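Long-range contact in putative Nitroreductase (Anabaena variabilis ATCC 29413, PDB 3EO7), which binds flavin mononucleotide and is probably an oxidoreductase of the nitroreductase family: residues P101-A109 with Y171-D179. Residues are numbered along the deposited sequence; the frame is centred on the assembly and turned at random. Where two conformers were deposited one is given.
Sequences PSAGGLYPA and YRSAWRYED. With FMN (flavin mononucleotide), chain B.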
loop_
_atom_site.group_PDB
_atom_site.type_symbol
_atom_site.label_atom_id
_atom_site.label_comp_id
_atom_site.label_asym_id
_atom_site.label_seq_id
_atom_site.Cartn_x
_atom_site.Cartn_y
_atom_site.Cartn_z
ATOM N N PRO A 101 5.583 -4.550 4.786
ATOM C CA PRO A 101 5.094 -5.932 4.853
ATOM C C PRO A 101 4.767 -6.389 3.434
ATOM O O PRO A 101 4.694 -5.574 2.521
ATOM C CB PRO A 101 3.829 -5.833 5.704
ATOM C CG PRO A 101 3.335 -4.412 5.437
ATOM C CD PRO A 101 4.590 -3.588 5.324
ATOM N N SER A 102 4.608 -7.688 3.246
ATOM C CA SER A 102 4.265 -8.238 1.928
ATOM C C SER A 102 3.588 -9.575 2.113
ATOM O O SER A 102 4.071 -10.410 2.908
ATOM C CB SER A 102 5.519 -8.457 1.072
ATOM O OG SER A 102 5.276 -9.278 -0.068
ATOM N N ALA A 103 2.474 -9.761 1.409
ATOM C CA ALA A 103 1.737 -11.049 1.453
ATOM C C ALA A 103 2.711 -12.164 1.106
ATOM O O ALA A 103 3.399 -12.144 0.075
ATOM C CB ALA A 103 0.573 -11.014 0.475
ATOM N N GLY A 104 2.795 -13.153 1.999
ATOM C CA GLY A 104 3.686 -14.282 1.821
ATOM C C GLY A 104 5.165 -13.996 1.965
ATOM O O GLY A 104 6.002 -14.910 1.723
ATOM N N GLY A 105 5.537 -12.769 2.333
ATOM C CA GLY A 105 6.948 -12.390 2.379
ATOM C C GLY A 105 7.575 -12.550 0.995
ATOM O O GLY A 105 8.698 -13.005 0.868
ATOM N N LEU A 106 6.861 -12.127 -0.034
ATOM C CA LEU A 106 7.263 -12.334 -1.435
ATOM C C LEU A 106 7.879 -11.120 -2.146
ATOM O O LEU A 106 8.606 -11.271 -3.132
ATOM C CB LEU A 106 6.066 -12.901 -2.218
ATOM C CG LEU A 106 5.597 -14.274 -1.704
ATOM C CD1 LEU A 106 4.298 -14.696 -2.407
ATOM C CD2 LEU A 106 6.693 -15.331 -1.787
ATOM N N TYR A 107 7.580 -9.920 -1.662
ATOM C CA TYR A 107 8.191 -8.678 -2.144
ATOM C C TYR A 107 8.124 -8.427 -3.646
ATOM O O TYR A 107 9.156 -8.216 -4.295
ATOM C CB TYR A 107 9.650 -8.532 -1.614
ATOM C CG TYR A 107 9.631 -8.748 -0.147
ATOM C CD1 TYR A 107 9.041 -7.812 0.693
ATOM C CD2 TYR A 107 10.088 -9.941 0.408
ATOM C CE1 TYR A 107 8.948 -8.036 2.075
ATOM C CE2 TYR A 107 9.990 -10.165 1.771
ATOM C CZ TYR A 107 9.413 -9.218 2.601
ATOM O OH TYR A 107 9.277 -9.481 3.952
ATOM N N PRO A 108 6.902 -8.382 -4.190
ATOM C CA PRO A 108 6.725 -8.083 -5.616
ATOM C C PRO A 108 7.218 -6.682 -6.021
ATOM O O PRO A 108 7.650 -6.488 -7.160
ATOM C CB PRO A 108 5.195 -8.210 -5.818
ATOM C CG PRO A 108 4.623 -7.885 -4.451
ATOM C CD PRO A 108 5.608 -8.548 -3.503
ATOM N N ALA A 109 7.199 -5.722 -5.101
ATOM C CA ALA A 109 7.573 -4.348 -5.450
ATOM C C ALA A 109 9.068 -4.141 -5.639
ATOM O O ALA A 109 9.889 -4.748 -4.930
ATOM C CB ALA A 109 7.021 -3.340 -4.399
ATOM N N TYR A 171 5.769 -12.444 -11.007
ATOM C CA TYR A 171 5.988 -13.816 -10.577
ATOM C C TYR A 171 6.381 -13.942 -9.118
ATOM O O TYR A 171 6.177 -14.999 -8.520
ATOM C CB TYR A 171 6.990 -14.509 -11.471
ATOM C CG TYR A 171 7.065 -16.003 -11.229
ATOM C CD1 TYR A 171 5.976 -16.818 -11.552
ATOM C CD2 TYR A 171 8.194 -16.589 -10.704
ATOM C CE1 TYR A 171 6.018 -18.170 -11.346
ATOM C CE2 TYR A 171 8.239 -17.959 -10.504
ATOM C CZ TYR A 171 7.155 -18.733 -10.846
ATOM O OH TYR A 171 7.158 -20.097 -10.642
ATOM N N ARG A 172 6.994 -12.899 -8.550
ATOM C CA ARG A 172 7.384 -12.963 -7.149
ATOM C C ARG A 172 6.180 -13.352 -6.256
ATOM O O ARG A 172 6.339 -14.137 -5.307
ATOM C CB ARG A 172 8.000 -11.643 -6.699
ATOM C CG ARG A 172 9.374 -11.380 -7.290
ATOM C CD ARG A 172 9.902 -10.104 -6.666
ATOM N NE ARG A 172 11.152 -9.733 -7.280
ATOM C CZ ARG A 172 11.761 -8.568 -7.100
ATOM N NH1 ARG A 172 11.232 -7.675 -6.278
ATOM N NH2 ARG A 172 12.892 -8.301 -7.772
ATOM N N SER A 173 5.000 -12.812 -6.574
ATOM C CA SER A 173 3.776 -13.127 -5.828
ATOM C C SER A 173 3.009 -14.266 -6.487
ATOM O O SER A 173 2.502 -15.143 -5.793
ATOM C CB SER A 173 2.884 -11.897 -5.679
ATOM O OG SER A 173 3.505 -10.933 -4.862
ATOM N N ALA A 174 2.958 -14.277 -7.819
ATOM C CA ALA A 174 2.184 -15.302 -8.556
ATOM C C ALA A 174 2.695 -16.723 -8.296
ATOM O O ALA A 174 1.949 -17.702 -8.406
ATOM C CB ALA A 174 2.137 -14.982 -10.082
ATOM N N TRP A 175 3.983 -16.833 -8.014
ATOM C CA TRP A 175 4.606 -18.115 -7.666
ATOM C C TRP A 175 3.777 -18.770 -6.571
ATOM O O TRP A 175 3.547 -19.976 -6.616
ATOM C CB TRP A 175 6.070 -17.901 -7.264
ATOM C CG TRP A 175 6.676 -19.124 -6.625
ATOM C CD1 TRP A 175 7.133 -20.217 -7.253
ATOM C CD2 TRP A 175 6.813 -19.368 -5.224
ATOM N NE1 TRP A 175 7.573 -21.155 -6.330
ATOM C CE2 TRP A 175 7.387 -20.645 -5.074
ATOM C CE3 TRP A 175 6.527 -18.625 -4.085
ATOM C CZ2 TRP A 175 7.687 -21.180 -3.832
ATOM C CZ3 TRP A 175 6.819 -19.159 -2.845
ATOM C CH2 TRP A 175 7.393 -20.412 -2.725
ATOM N N ARG A 176 3.291 -17.974 -5.616
ATOM C CA ARG A 176 2.436 -18.505 -4.571
ATOM C C ARG A 176 0.941 -18.373 -4.829
ATOM O O ARG A 176 0.188 -19.337 -4.644
ATOM C CB ARG A 176 2.739 -17.836 -3.231
ATOM C CG ARG A 176 1.770 -18.335 -2.132
ATOM C CD ARG A 176 2.227 -17.976 -0.770
ATOM N NE ARG A 176 1.163 -18.284 0.195
ATOM C CZ ARG A 176 1.305 -18.223 1.519
ATOM N NH1 ARG A 176 2.482 -17.925 2.071
ATOM N NH2 ARG A 176 0.253 -18.487 2.300
ATOM N N TYR A 177 0.506 -17.188 -5.244
ATOM C CA TYR A 177 -0.934 -16.857 -5.310
ATOM C C TYR A 177 -1.590 -17.012 -6.679
ATOM O O TYR A 177 -2.808 -16.840 -6.822
ATOM C CB TYR A 177 -1.140 -15.432 -4.802
ATOM C CG TYR A 177 -0.724 -15.263 -3.344
ATOM C CD1 TYR A 177 -1.487 -15.810 -2.317
ATOM C CD2 TYR A 177 0.403 -14.532 -3.001
ATOM C CE1 TYR A 177 -1.101 -15.675 -0.996
ATOM C CE2 TYR A 177 0.779 -14.395 -1.689
ATOM C CZ TYR A 177 0.028 -14.954 -0.695
ATOM O OH TYR A 177 0.449 -14.783 0.603
ATOM N N GLU A 178 -0.791 -17.372 -7.665
ATOM C CA GLU A 178 -1.279 -17.528 -9.026
ATOM C C GLU A 178 -2.053 -16.272 -9.415
ATOM O O GLU A 178 -1.558 -15.170 -9.150
ATOM C CB GLU A 178 -2.069 -18.823 -9.144
ATOM C CG GLU A 178 -1.187 -20.053 -8.829
ATOM C CD GLU A 178 -1.902 -21.399 -9.052
ATOM O OE1 GLU A 178 -2.891 -21.683 -8.371
ATOM O OE2 GLU A 178 -1.428 -22.166 -9.898
ATOM N N ASP A 179 -3.230 -16.391 -10.031
ATOM C CA ASP A 179 -3.929 -15.184 -10.499
ATOM C C ASP A 179 -4.346 -14.237 -9.369
ATOM O O ASP A 179 -4.472 -13.034 -9.588
ATOM C CB ASP A 179 -5.133 -15.536 -11.354
ATOM C CG ASP A 179 -4.759 -16.140 -12.695
ATOM O OD1 ASP A 179 -3.704 -15.777 -13.276
ATOM O OD2 ASP A 179 -5.550 -16.995 -13.128
HETATM N N1 FMN B . 0.174 -12.475 7.652
HETATM C C2 FMN B . -0.587 -13.559 8.053
HETATM O O2 FMN B . -0.259 -14.236 9.022
HETATM N N3 FMN B . -1.717 -13.965 7.395
HETATM C C4 FMN B . -2.154 -13.345 6.263
HETATM O O4 FMN B . -3.280 -13.639 5.820
HETATM C C4A FMN B . -1.421 -12.244 5.823
HETATM N N5 FMN B . -1.780 -11.604 4.653
HETATM C C5A FMN B . -1.092 -10.438 4.260
HETATM C C6 FMN B . -1.492 -9.696 3.154
HETATM C C7 FMN B . -0.800 -8.555 2.751
HETATM C C7M FMN B . -1.339 -7.692 1.600
HETATM C C8 FMN B . 0.315 -8.135 3.464
HETATM C C8M FMN B . 0.990 -6.805 3.196
HETATM C C9 FMN B . 0.739 -8.862 4.592
HETATM C C9A FMN B . 0.033 -10.011 4.988
HETATM N N10 FMN B . 0.452 -10.740 6.095
HETATM C C10 FMN B . -0.267 -11.826 6.518
HETATM C "C1'" FMN B . 1.786 -10.475 6.761
HETATM C "C2'" FMN B . 2.968 -11.004 5.974
HETATM O "O2'" FMN B . 3.099 -12.426 6.193
HETATM C "C3'" FMN B . 4.229 -10.253 6.397
HETATM O "O3'" FMN B . 4.142 -8.884 5.989
HETATM C "C4'" FMN B . 5.537 -10.894 5.898
HETATM O "O4'" FMN B . 5.700 -12.232 6.446
HETATM C "C5'" FMN B . 6.722 -10.026 6.274
HETATM O "O5'" FMN B . 6.816 -9.829 7.660
HETATM P P FMN B . 6.791 -8.388 8.310
HETATM O O1P FMN B . 5.428 -7.768 8.015
HETATM O O2P FMN B . 6.999 -8.635 9.799
HETATM O O3P FMN B . 7.898 -7.551 7.739
HETATM O O HOH W 1 2.822 -10.792 -2.327
HETATM O O HOH W 2 5.200 -17.341 0.908
HETATM O O HOH W 3 8.968 -13.760 -4.225
#
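The carbonyl oxygen of Tyr107 takes a hydrogen bond from NH1 of Arg172 at 2.9 Å; NH1 approaches nearly in line with the C=O bond (169°), and Tyr107 O lies at the edge of the guanidinium, close to its plane. In this nitroreductase-fold domain the bond joins the flavin-binding loop before strand 109-115 to helix 170-177, a worked example of a cofactor loop that meets the flavin through Ser102 and Ala103 and a helix through Leu106 and Tyr107 O. The arginine chain, extended from CG to NE, carries NH1 along the loop's exit, to Tyr107 O and to the carboxylate of Glu110, its salt-bridge partner. An alanine in place of Arg172 would probably leave the Tyr107 carbonyl without this donor and Glu110 without this salt bridge. Leu106 packs against the helix: its CD1 sits 3.6 Å from CE2 of Tyr177 and equally near CB of Arg176, while its CD2 reaches CZ3 of Trp175 at 4.0 Å. One water donates to both Leu106 O and Arg172 O; another donates to Gly104 O and accepts from Arg176 NH1. On the flavin side Ser102 N binds FMN O3' at 3.0 Å, and CB of Ala103 rests 3.6 Å from C7 of the flavin. Tyr177 OH lies over the centre of the Arg176 guanidinium, 3.6 Å above its plane.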